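Local coordinates for protein polysaccharide Lyase Family 6 (Bacteroides cellulosilyticus, PDB 6QPS) that probably cleaves mannuronic acid-rich alginate as a calcium-binding polysaccharide lyase of family 6, at residues D53-L59 and K83-K89; I217-S223 and S247-N253; C269-N275 and R294-H300. All blocks are in the same frame, centred on the assembly; numbering follows the deposited sequence.

Following the chain from the N terminus, the three contacts come in series; none nests in or crosses another. Contact 1 closes a loop of 23 residues and pairs two early strands near the N-terminal end of the parallel beta-helix. Contact 2 closes another 23-residue loop near the bound calcium ion. Contact 3 closes an 18-residue loop on the next strands. The centres of contacts 2 and 3 are about 9 Å apart, and strands 244-249 and 266-271 are neighbours, so the two contacts form one patch: N275 bonds to N253, and R270 to V248. Contact 1 stands apart, its centre about 34 Å from that of contact 2.

Contact 1 (D53-L59 and K83-K89); sequences DGTYHNL and KAVISGK
D53 meets K83 where two parallel strands begin on neighbouring coils of the right-handed beta-helix expected for this lyase family. The two side chains run side by side, with D53 OD1 3.4 Å from K83 CB. Their charged ends do not meet: D53 OD1 is bonded to N80, and the lysine chain bends and leads off.

G54 follows with phi at 155°, a backbone region used mainly by glycine. Its N donates to K83 O, and its O accepts from V85 N at 2.9 Å in a nearly straight bond. T55 lies on the same face as V85 and S87. Its OG1 packs against V85 CB, while CG2, anti to the backbone N with chi1 (to OG1) -60°, makes a van der Waals contact with S87 OG at 3.8 Å. The serine hydroxyl itself is hydrogen-bonded to Y107 O on the following coil.

Y56 turns to the other, buried face. Its N donates to V85 O at 2.7 Å, and its O accepts from S87 N. V85 O also lies in the plane of the ring, at its edge. Ring atom CE1 rests 4.1 Å from A84 CB, and the hydroxyl is bonded to K52 O. H57 comes back to the first face, where ND1 lies near S87 CB and T55 CG2 sits over the rim of one face of the ring.

At N58 the backbone N donates to S87 O. The N58 side-chain OD1 accepts from K89 N at 3.0 Å, within the corner the chain turns at G88 and K89. L59 points CD1 across I86, 3.8 Å from CG2 and at about a right angle. A water finishes the end: it accepts from L59 N and donates to both S87 O and K89 O.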
loop_
_atom_site.group_PDB
_atom_site.type_symbol
_atom_site.label_atom_id
_atom_site.label_comp_id
_atom_site.label_asym_id
_atom_site.label_seq_id
_atom_site.Cartn_x
_atom_site.Cartn_y
_atom_site.Cartn_z
ATOM N N ASP A 53 -18.392 25.530 -8.486
ATOM C CA ASP A 53 -17.708 24.978 -9.650
ATOM C C ASP A 53 -16.636 25.943 -10.146
ATOM O O ASP A 53 -16.896 27.137 -10.343
ATOM C CB ASP A 53 -18.691 24.733 -10.800
ATOM C CG ASP A 53 -19.789 23.738 -10.478
ATOM O OD1 ASP A 53 -19.842 23.196 -9.365
ATOM O OD2 ASP A 53 -20.628 23.501 -11.378
ATOM N N GLY A 54 -15.449 25.412 -10.406
ATOM C CA GLY A 54 -14.379 26.214 -10.967
ATOM C C GLY A 54 -13.029 25.621 -10.624
ATOM O O GLY A 54 -12.929 24.594 -9.950
ATOM N N THR A 55 -11.979 26.301 -11.091
ATOM C CA THR A 55 -10.601 25.892 -10.824
ATOM C C THR A 55 -9.945 26.887 -9.879
ATOM O O THR A 55 -9.959 28.104 -10.127
ATOM C CB THR A 55 -9.786 25.743 -12.110
ATOM O OG1 THR A 55 -10.408 24.751 -12.929
ATOM C CG2 THR A 55 -8.358 25.301 -11.773
ATOM N N TYR A 56 -9.379 26.357 -8.801
ATOM C CA TYR A 56 -8.768 27.121 -7.723
ATOM C C TYR A 56 -7.262 26.955 -7.878
ATOM O O TYR A 56 -6.718 25.883 -7.594
ATOM C CB TYR A 56 -9.275 26.597 -6.378
ATOM C CG TYR A 56 -10.772 26.775 -6.201
ATOM C CD1 TYR A 56 -11.682 25.993 -6.903
ATOM C CD2 TYR A 56 -11.273 27.773 -5.386
ATOM C CE1 TYR A 56 -13.049 26.192 -6.777
ATOM C CE2 TYR A 56 -12.630 27.975 -5.247
ATOM C CZ TYR A 56 -13.518 27.188 -5.944
ATOM O OH TYR A 56 -14.879 27.413 -5.809
ATOM N N HIS A 57 -6.600 28.001 -8.369
ATOM C CA HIS A 57 -5.195 27.928 -8.736
ATOM C C HIS A 57 -4.317 28.461 -7.612
ATOM O O HIS A 57 -4.643 29.464 -6.969
ATOM C CB HIS A 57 -4.900 28.764 -9.988
ATOM C CG HIS A 57 -5.465 28.202 -11.254
ATOM N ND1 HIS A 57 -4.878 27.159 -11.939
ATOM C CD2 HIS A 57 -6.557 28.555 -11.973
ATOM C CE1 HIS A 57 -5.592 26.885 -13.016
ATOM N NE2 HIS A 57 -6.609 27.728 -13.069
ATOM N N ASN A 58 -3.190 27.787 -7.389
ATOM C CA ASN A 58 -2.096 28.313 -6.565
ATOM C C ASN A 58 -2.562 28.706 -5.161
ATOM O O ASN A 58 -2.356 29.839 -4.704
ATOM C CB ASN A 58 -1.397 29.485 -7.264
ATOM C CG ASN A 58 -0.707 29.065 -8.544
ATOM O OD1 ASN A 58 0.066 28.104 -8.560
ATOM N ND2 ASN A 58 -0.995 29.769 -9.628
ATOM N N LEU A 59 -3.156 27.738 -4.458
ATOM C CA LEU A 59 -3.502 27.975 -3.062
ATOM C C LEU A 59 -2.252 28.174 -2.217
ATOM O O LEU A 59 -2.307 28.830 -1.173
ATOM C CB LEU A 59 -4.309 26.807 -2.500
ATOM C CG LEU A 59 -5.652 26.494 -3.153
ATOM C CD1 LEU A 59 -6.323 25.289 -2.451
ATOM C CD2 LEU A 59 -6.569 27.692 -3.123
ATOM N N LYS A 83 -16.451 19.036 -9.419
ATOM C CA LYS A 83 -16.408 20.249 -10.227
ATOM C C LYS A 83 -15.616 21.379 -9.580
ATOM O O LYS A 83 -15.496 22.453 -10.180
ATOM C CB LYS A 83 -17.823 20.722 -10.596
ATOM C CG LYS A 83 -18.731 19.614 -11.124
ATOM C CD LYS A 83 -18.239 19.060 -12.465
ATOM C CE LYS A 83 -19.359 18.331 -13.211
ATOM N NZ LYS A 83 -18.885 17.722 -14.490
ATOM N N ALA A 84 -15.098 21.175 -8.372
ATOM C CA ALA A 84 -14.115 22.073 -7.767
ATOM C C ALA A 84 -12.724 21.465 -7.937
ATOM O O ALA A 84 -12.402 20.448 -7.308
ATOM C CB ALA A 84 -14.412 22.324 -6.291
ATOM N N VAL A 85 -11.899 22.112 -8.761
ATOM C CA VAL A 85 -10.596 21.595 -9.185
ATOM C C VAL A 85 -9.529 22.456 -8.531
ATOM O O VAL A 85 -9.612 23.690 -8.579
ATOM C CB VAL A 85 -10.456 21.669 -10.718
ATOM C CG1 VAL A 85 -9.155 21.032 -11.182
ATOM C CG2 VAL A 85 -11.659 21.026 -11.409
ATOM N N ILE A 86 -8.533 21.814 -7.922
ATOM C CA ILE A 86 -7.421 22.501 -7.269
ATOM C C ILE A 86 -6.153 22.206 -8.058
ATOM O O ILE A 86 -5.807 21.037 -8.274
ATOM C CB ILE A 86 -7.295 22.058 -5.803
ATOM C CG1 ILE A 86 -8.549 22.494 -5.032
ATOM C CG2 ILE A 86 -6.046 22.627 -5.186
ATOM C CD1 ILE A 86 -8.613 21.952 -3.610
ATOM N N SER A 87 -5.446 23.264 -8.465
ATOM C CA SER A 87 -4.310 23.153 -9.372
ATOM C C SER A 87 -3.206 24.119 -8.951
ATOM O O SER A 87 -3.441 25.080 -8.214
ATOM C CB SER A 87 -4.751 23.438 -10.822
ATOM O OG SER A 87 -5.830 22.588 -11.192
ATOM N N GLY A 88 -1.995 23.873 -9.451
ATOM C CA GLY A 88 -0.885 24.763 -9.158
ATOM C C GLY A 88 -0.200 24.441 -7.836
ATOM O O GLY A 88 -0.402 23.388 -7.233
ATOM N N LYS A 89 0.612 25.401 -7.377
ATOM C CA LYS A 89 1.427 25.213 -6.183
ATOM C C LYS A 89 0.543 25.000 -4.963
ATOM O O LYS A 89 -0.455 25.706 -4.774
ATOM C CB LYS A 89 2.302 26.441 -5.941
ATOM C CG LYS A 89 3.479 26.584 -6.886
ATOM C CD LYS A 89 4.179 27.924 -6.714
ATOM C CE LYS A 89 5.596 27.863 -7.277
ATOM N NZ LYS A 89 6.000 29.118 -7.949
HETATM O O HOH W 1 -3.195 25.000 -5.318
#

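Contact 2 (I217-S223 and S247-N253); sequences IGHSWSS and SVKSCHN. With ACT (acetate ion), chain D.
I217 O is held by two donors from the 247-253 segment. K249 N lies 2.9 Å from I217 O, in a rather bent bond. S250 OG donates to I217 O from 3.0 Å, well above the carbonyl plane and on the face opposite to K249 N. The S250 hydroxyl is brought there by chi1 of 58°, which sets OG between the backbone N and the carbonyl carbon. I217 N in turn donates to S247 O. The isoleucine branch CG2 lies 3.4 Å from S250 OG, with N253 OD1 close by.

Further on, the backbones approach without strand pairing. S223 CA makes a CA-H...O contact with K249 O at 3.1 Å, and S223 O faces S250 CA and C251 SG.

The next shell fixes these groups. N253 ND2 donates in its amide plane to S250 OG, so the serine hydroxyl is both donor and acceptor. N253 OD1 is bonded to T229 N. Residues 220-222 form a short 3-10 turn, tied by S223 OG to S220 O at 2.7 Å.

The turn and K249 grip an acetate ion, probably from the crystallisation liquor. The lysine side chain runs out extended from CG, and its NZ donates to acetate O at 2.8 Å. S220 N donates to the same oxygen, and S220 OG to OXT at 2.6 Å.

At the strand end of the contact, S247 OG bonds to E244, a calcium ligand, and the nearest atom of the S247 side chain lies about 5 Å from the calcium ion. The bound acetate may mark a carboxylate pocket, consistent with the uronate-binding groove of a family 6 lyase, built on parallel beta-helix strands and their loops.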
loop_
_atom_site.group_PDB
_atom_site.type_symbol
_atom_site.label_atom_id
_atom_site.label_comp_id
_atom_site.label_asym_id
_atom_site.label_seq_id
_atom_site.Cartn_x
_atom_site.Cartn_y
_atom_site.Cartn_z
ATOM N N ILE A 217 4.694 2.263 4.892
ATOM C CA ILE A 217 4.189 2.320 6.265
ATOM C C ILE A 217 5.384 2.372 7.214
ATOM O O ILE A 217 5.960 1.339 7.574
ATOM C CB ILE A 217 3.257 1.154 6.614
ATOM C CG1 ILE A 217 2.213 0.909 5.509
ATOM C CG2 ILE A 217 2.552 1.448 7.987
ATOM C CD1 ILE A 217 1.278 -0.272 5.811
ATOM N N GLY A 218 5.754 3.578 7.657
ATOM C CA GLY A 218 6.956 3.772 8.443
ATOM C C GLY A 218 8.196 3.968 7.599
ATOM O O GLY A 218 8.126 4.186 6.388
ATOM N N HIS A 219 9.346 3.893 8.279
ATOM C CA HIS A 219 10.677 3.971 7.683
ATOM C C HIS A 219 11.603 2.995 8.409
ATOM O O HIS A 219 11.300 2.532 9.513
ATOM C CB HIS A 219 11.304 5.364 7.855
ATOM C CG HIS A 219 10.655 6.467 7.078
ATOM N ND1 HIS A 219 9.531 7.136 7.518
ATOM C CD2 HIS A 219 11.040 7.097 5.940
ATOM C CE1 HIS A 219 9.222 8.091 6.655
ATOM N NE2 HIS A 219 10.123 8.092 5.686
ATOM N N SER A 220 12.783 2.733 7.830
ATOM C CA SER A 220 13.780 1.924 8.526
ATOM C C SER A 220 13.931 2.360 9.984
ATOM O O SER A 220 13.957 1.523 10.905
ATOM C CB SER A 220 15.126 2.041 7.810
ATOM O OG SER A 220 15.532 3.392 7.758
ATOM N N TRP A 221 14.095 3.679 10.209
ATOM C CA TRP A 221 14.412 4.198 11.536
ATOM C C TRP A 221 13.252 4.091 12.521
ATOM O O TRP A 221 13.517 4.094 13.731
ATOM C CB TRP A 221 14.965 5.637 11.466
ATOM C CG TRP A 221 14.287 6.542 10.478
ATOM C CD1 TRP A 221 14.657 6.764 9.181
ATOM C CD2 TRP A 221 13.131 7.361 10.708
ATOM N NE1 TRP A 221 13.802 7.645 8.591
ATOM C CE2 TRP A 221 12.862 8.039 9.510
ATOM C CE3 TRP A 221 12.314 7.600 11.817
ATOM C CZ2 TRP A 221 11.788 8.924 9.373
ATOM C CZ3 TRP A 221 11.242 8.488 11.677
ATOM C CH2 TRP A 221 11.003 9.140 10.470
ATOM N N SER A 222 12.003 3.979 12.061
ATOM C CA SER A 222 10.842 3.772 12.926
ATOM C C SER A 222 10.311 2.339 12.865
ATOM O O SER A 222 9.244 2.057 13.426
ATOM C CB SER A 222 9.733 4.749 12.550
ATOM O OG SER A 222 9.409 4.611 11.173
ATOM N N SER A 223 11.046 1.420 12.234
ATOM C CA SER A 223 10.476 0.142 11.829
ATOM C C SER A 223 10.251 -0.834 12.980
ATOM O O SER A 223 9.496 -1.803 12.806
ATOM C CB SER A 223 11.355 -0.524 10.765
ATOM O OG SER A 223 12.660 -0.799 11.259
ATOM N N SER A 247 5.439 -0.920 0.634
ATOM C CA SER A 247 6.638 -1.188 1.431
ATOM C C SER A 247 6.271 -1.051 2.912
ATOM O O SER A 247 6.102 0.056 3.436
ATOM C CB SER A 247 7.709 -0.202 1.008
ATOM O OG SER A 247 8.938 -0.393 1.654
ATOM N N VAL A 248 6.072 -2.191 3.572
ATOM C CA VAL A 248 5.733 -2.218 4.994
ATOM C C VAL A 248 7.035 -2.125 5.787
ATOM O O VAL A 248 7.916 -2.977 5.626
ATOM C CB VAL A 248 4.950 -3.495 5.364
ATOM C CG1 VAL A 248 4.549 -3.424 6.844
ATOM C CG2 VAL A 248 3.706 -3.700 4.474
ATOM N N LYS A 249 7.173 -1.073 6.602
ATOM C CA LYS A 249 8.390 -0.790 7.356
ATOM C C LYS A 249 8.061 -0.433 8.811
ATOM O O LYS A 249 8.567 0.553 9.361
ATOM C CB LYS A 249 9.202 0.323 6.674
ATOM C CG LYS A 249 9.821 -0.108 5.334
ATOM C CD LYS A 249 10.645 1.014 4.701
ATOM C CE LYS A 249 11.609 0.478 3.658
ATOM N NZ LYS A 249 12.400 1.559 2.991
ATOM N N SER A 250 7.205 -1.239 9.450
ATOM C CA SER A 250 6.790 -1.050 10.841
ATOM C C SER A 250 6.001 -2.297 11.249
ATOM O O SER A 250 5.876 -3.249 10.469
ATOM C CB SER A 250 6.017 0.253 11.043
ATOM O OG SER A 250 4.868 0.274 10.207
ATOM N N CYS A 251 5.527 -2.317 12.500
ATOM C CA CYS A 251 5.001 -3.532 13.111
ATOM C C CYS A 251 3.483 -3.553 13.255
ATOM O O CYS A 251 2.832 -2.517 13.442
ATOM C CB CYS A 251 5.632 -3.759 14.499
ATOM S SG CYS A 251 7.435 -3.850 14.571
ATOM N N HIS A 252 2.929 -4.769 13.209
ATOM C CA HIS A 252 1.535 -5.037 13.572
ATOM C C HIS A 252 0.521 -4.394 12.622
ATOM O O HIS A 252 -0.615 -4.127 13.015
ATOM C CB HIS A 252 1.223 -4.664 15.024
ATOM C CG HIS A 252 2.064 -5.350 16.046
ATOM N ND1 HIS A 252 1.869 -6.670 16.402
ATOM C CD2 HIS A 252 3.076 -4.894 16.826
ATOM C CE1 HIS A 252 2.721 -6.988 17.363
ATOM N NE2 HIS A 252 3.462 -5.932 17.640
ATOM N N ASN A 253 0.893 -4.171 11.362
ATOM C CA ASN A 253 -0.043 -3.669 10.370
ATOM C C ASN A 253 -0.896 -4.815 9.828
ATOM O O ASN A 253 -0.541 -5.993 9.931
ATOM C CB ASN A 253 0.734 -2.988 9.240
ATOM C CG ASN A 253 1.597 -1.853 9.775
ATOM O OD1 ASN A 253 1.070 -0.832 10.230
ATOM N ND2 ASN A 253 2.912 -2.014 9.733
HETATM C C ACT D . 13.814 4.381 4.899
HETATM O O ACT D . 13.032 3.445 5.025
HETATM O OXT ACT D . 14.699 4.783 5.694
HETATM C CH3 ACT D . 13.748 5.124 3.569
#

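Contact 3 (C269-N275 and R294-H300); sequences CRHGHYN and RIINQGH
Where two adjacent beta-helix strands run out into loops, the H300 ring packs against strand 269-271 and the loop 272-275 that follows. The ring is pinned at both nitrogens: ND1 accepts from N275 N at 3.1 Å, and NE2 donates to I296 O. These bonds lie close to the ring plane and fix its rotation. C269 SG stands over the centre of one face, 4.3 Å from the ring centroid, while Q298 O lies over the opposite face toward the rim. The N275 amide lies alongside, nearly parallel to the ring.

The strands themselves pair briefly. C269 N donates to R294 O at 2.9 Å, and I296 N gives only a weak bond back to C269 O. Beyond them N297 takes over. Its CG stands beside the backbone N, chi1 -39°, which carries ND2 to R270 O; this 2.9 Å bond comes from well above the carbonyl plane. A water links OD1 to G272 N, and N297 CB lies 3.1 Å from G272 O.

Two more bonds close the far end. Y274 N donates to Q298 O in the carbonyl plane, and Q298 N makes a weak bond to H273 ND1. H273 NE2 is bonded to Q224. G299 CA sits 3.6 Å from Y274 CD1.

On one side, strand 244-249 and its loop receive this layer: R270 touches E244 and K249, while N275 OD1 accepts from N253 N and N275 ND2 donates to S250 O. R270 NH1 is bonded to S338 O. On the other side, R294, I295 and I296 pack on strand 313-318.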
loop_
_atom_site.group_PDB
_atom_site.type_symbol
_atom_site.label_atom_id
_atom_site.label_comp_id
_atom_site.label_asym_id
_atom_site.label_seq_id
_atom_site.Cartn_x
_atom_site.Cartn_y
_atom_site.Cartn_z
ATOM N N CYS A 269 7.056 -7.086 3.010
ATOM C CA CYS A 269 7.272 -6.954 4.456
ATOM C C CYS A 269 8.755 -6.630 4.605
ATOM O O CYS A 269 9.590 -7.508 4.864
ATOM C CB CYS A 269 6.914 -8.261 5.164
ATOM S SG CYS A 269 5.121 -8.555 5.256
ATOM N N ARG A 270 9.094 -5.349 4.384
ATOM C CA ARG A 270 10.495 -4.942 4.230
ATOM C C ARG A 270 11.215 -4.778 5.561
ATOM O O ARG A 270 12.337 -5.284 5.729
ATOM C CB ARG A 270 10.592 -3.664 3.381
ATOM C CG ARG A 270 12.024 -3.166 3.212
ATOM C CD ARG A 270 12.932 -4.176 2.485
ATOM N NE ARG A 270 14.317 -3.718 2.472
ATOM C CZ ARG A 270 15.214 -3.990 3.411
ATOM N NH1 ARG A 270 14.889 -4.779 4.431
ATOM N NH2 ARG A 270 16.445 -3.496 3.329
ATOM N N HIS A 271 10.602 -4.044 6.488
ATOM C CA HIS A 271 11.136 -3.900 7.836
ATOM C C HIS A 271 9.965 -4.017 8.817
ATOM O O HIS A 271 8.809 -3.797 8.448
ATOM C CB HIS A 271 11.786 -2.528 8.091
ATOM C CG HIS A 271 12.920 -2.134 7.192
ATOM N ND1 HIS A 271 14.053 -2.898 6.987
ATOM C CD2 HIS A 271 13.145 -0.959 6.551
ATOM C CE1 HIS A 271 14.897 -2.231 6.213
ATOM N NE2 HIS A 271 14.376 -1.045 5.949
ATOM N N GLY A 272 10.269 -4.335 10.073
ATOM C CA GLY A 272 9.250 -4.540 11.089
ATOM C C GLY A 272 8.597 -5.919 11.076
ATOM O O GLY A 272 8.755 -6.729 10.153
ATOM N N HIS A 273 7.842 -6.189 12.145
ATOM C CA HIS A 273 7.462 -7.544 12.554
ATOM C C HIS A 273 5.957 -7.648 12.777
ATOM O O HIS A 273 5.255 -6.652 13.002
ATOM C CB HIS A 273 8.223 -7.964 13.839
ATOM C CG HIS A 273 9.662 -7.558 13.806
ATOM N ND1 HIS A 273 10.587 -8.139 12.957
ATOM C CD2 HIS A 273 10.306 -6.559 14.452
ATOM C CE1 HIS A 273 11.755 -7.537 13.131
ATOM N NE2 HIS A 273 11.597 -6.548 13.998
ATOM N N TYR A 274 5.473 -8.887 12.720
ATOM C CA TYR A 274 4.113 -9.240 13.134
ATOM C C TYR A 274 3.024 -8.622 12.260
ATOM O O TYR A 274 1.935 -8.270 12.737
ATOM C CB TYR A 274 3.878 -8.892 14.606
ATOM C CG TYR A 274 4.893 -9.402 15.602
ATOM C CD1 TYR A 274 5.023 -10.762 15.857
ATOM C CD2 TYR A 274 5.706 -8.531 16.311
ATOM C CE1 TYR A 274 5.912 -11.234 16.798
ATOM C CE2 TYR A 274 6.590 -9.000 17.261
ATOM C CZ TYR A 274 6.733 -10.355 17.469
ATOM O OH TYR A 274 7.625 -10.810 18.418
ATOM N N ASN A 275 3.284 -8.501 10.962
ATOM C CA ASN A 275 2.292 -8.013 10.017
ATOM C C ASN A 275 1.352 -9.133 9.608
ATOM O O ASN A 275 1.756 -10.292 9.499
ATOM C CB ASN A 275 3.007 -7.363 8.838
ATOM C CG ASN A 275 3.732 -6.086 9.275
ATOM O OD1 ASN A 275 3.098 -5.139 9.779
ATOM N ND2 ASN A 275 5.056 -6.063 9.172
ATOM N N ARG A 294 6.690 -10.669 -0.502
ATOM C CA ARG A 294 8.094 -10.800 -0.118
ATOM C C ARG A 294 8.219 -10.723 1.398
ATOM O O ARG A 294 7.761 -9.745 2.012
ATOM C CB ARG A 294 8.945 -9.712 -0.781
ATOM C CG ARG A 294 10.435 -9.774 -0.524
ATOM C CD ARG A 294 11.239 -9.353 -1.752
ATOM N NE ARG A 294 11.005 -7.992 -2.216
ATOM C CZ ARG A 294 11.789 -6.948 -1.930
ATOM N NH1 ARG A 294 12.844 -7.103 -1.151
ATOM N NH2 ARG A 294 11.521 -5.747 -2.436
ATOM N N ILE A 295 8.853 -11.737 1.992
ATOM C CA ILE A 295 8.962 -11.905 3.443
ATOM C C ILE A 295 10.415 -11.734 3.901
ATOM O O ILE A 295 11.302 -12.495 3.482
ATOM C CB ILE A 295 8.418 -13.275 3.873
ATOM C CG1 ILE A 295 6.946 -13.419 3.508
ATOM C CG2 ILE A 295 8.674 -13.488 5.367
ATOM C CD1 ILE A 295 6.029 -12.430 4.202
ATOM N N ILE A 296 10.628 -10.710 4.746
ATOM C CA ILE A 296 11.817 -10.425 5.546
ATOM C C ILE A 296 11.253 -10.199 6.960
ATOM O O ILE A 296 10.052 -9.968 7.132
ATOM C CB ILE A 296 12.549 -9.165 4.997
ATOM C CG1 ILE A 296 12.906 -9.372 3.517
ATOM C CG2 ILE A 296 13.802 -8.776 5.790
ATOM C CD1 ILE A 296 12.984 -8.082 2.745
ATOM N N ASN A 297 12.103 -10.322 7.993
ATOM C CA ASN A 297 11.696 -10.061 9.385
ATOM C C ASN A 297 10.761 -11.129 9.964
ATOM O O ASN A 297 10.564 -12.185 9.365
ATOM C CB ASN A 297 11.082 -8.663 9.536
ATOM C CG ASN A 297 11.793 -7.617 8.708
ATOM O OD1 ASN A 297 12.847 -7.165 9.071
ATOM N ND2 ASN A 297 11.223 -7.262 7.562
ATOM N N GLN A 298 10.235 -10.904 11.171
ATOM C CA GLN A 298 9.634 -12.007 11.906
ATOM C C GLN A 298 8.167 -11.807 12.245
ATOM O O GLN A 298 7.646 -10.694 12.279
ATOM C CB GLN A 298 10.435 -12.342 13.173
ATOM C CG GLN A 298 10.527 -11.260 14.203
ATOM C CD GLN A 298 11.311 -11.694 15.465
ATOM O OE1 GLN A 298 10.737 -11.813 16.524
ATOM N NE2 GLN A 298 12.609 -11.898 15.333
ATOM N N GLY A 299 7.524 -12.929 12.555
ATOM C CA GLY A 299 6.274 -12.905 13.271
ATOM C C GLY A 299 5.017 -12.759 12.454
ATOM O O GLY A 299 3.926 -12.722 13.043
ATOM N N HIS A 300 5.113 -12.693 11.138
ATOM C CA HIS A 300 3.968 -12.415 10.273
ATOM C C HIS A 300 3.052 -13.626 10.141
ATOM O O HIS A 300 3.477 -14.783 10.264
ATOM C CB HIS A 300 4.425 -12.007 8.862
ATOM C CG HIS A 300 5.615 -11.093 8.847
ATOM N ND1 HIS A 300 5.602 -9.810 9.371
ATOM C CD2 HIS A 300 6.866 -11.304 8.378
ATOM C CE1 HIS A 300 6.805 -9.279 9.205
ATOM N NE2 HIS A 300 7.579 -10.160 8.598
HETATM O O HOH W 2 14.751 -5.600 7.645
HETATM O O HOH W 3 13.065 -4.910 10.854
#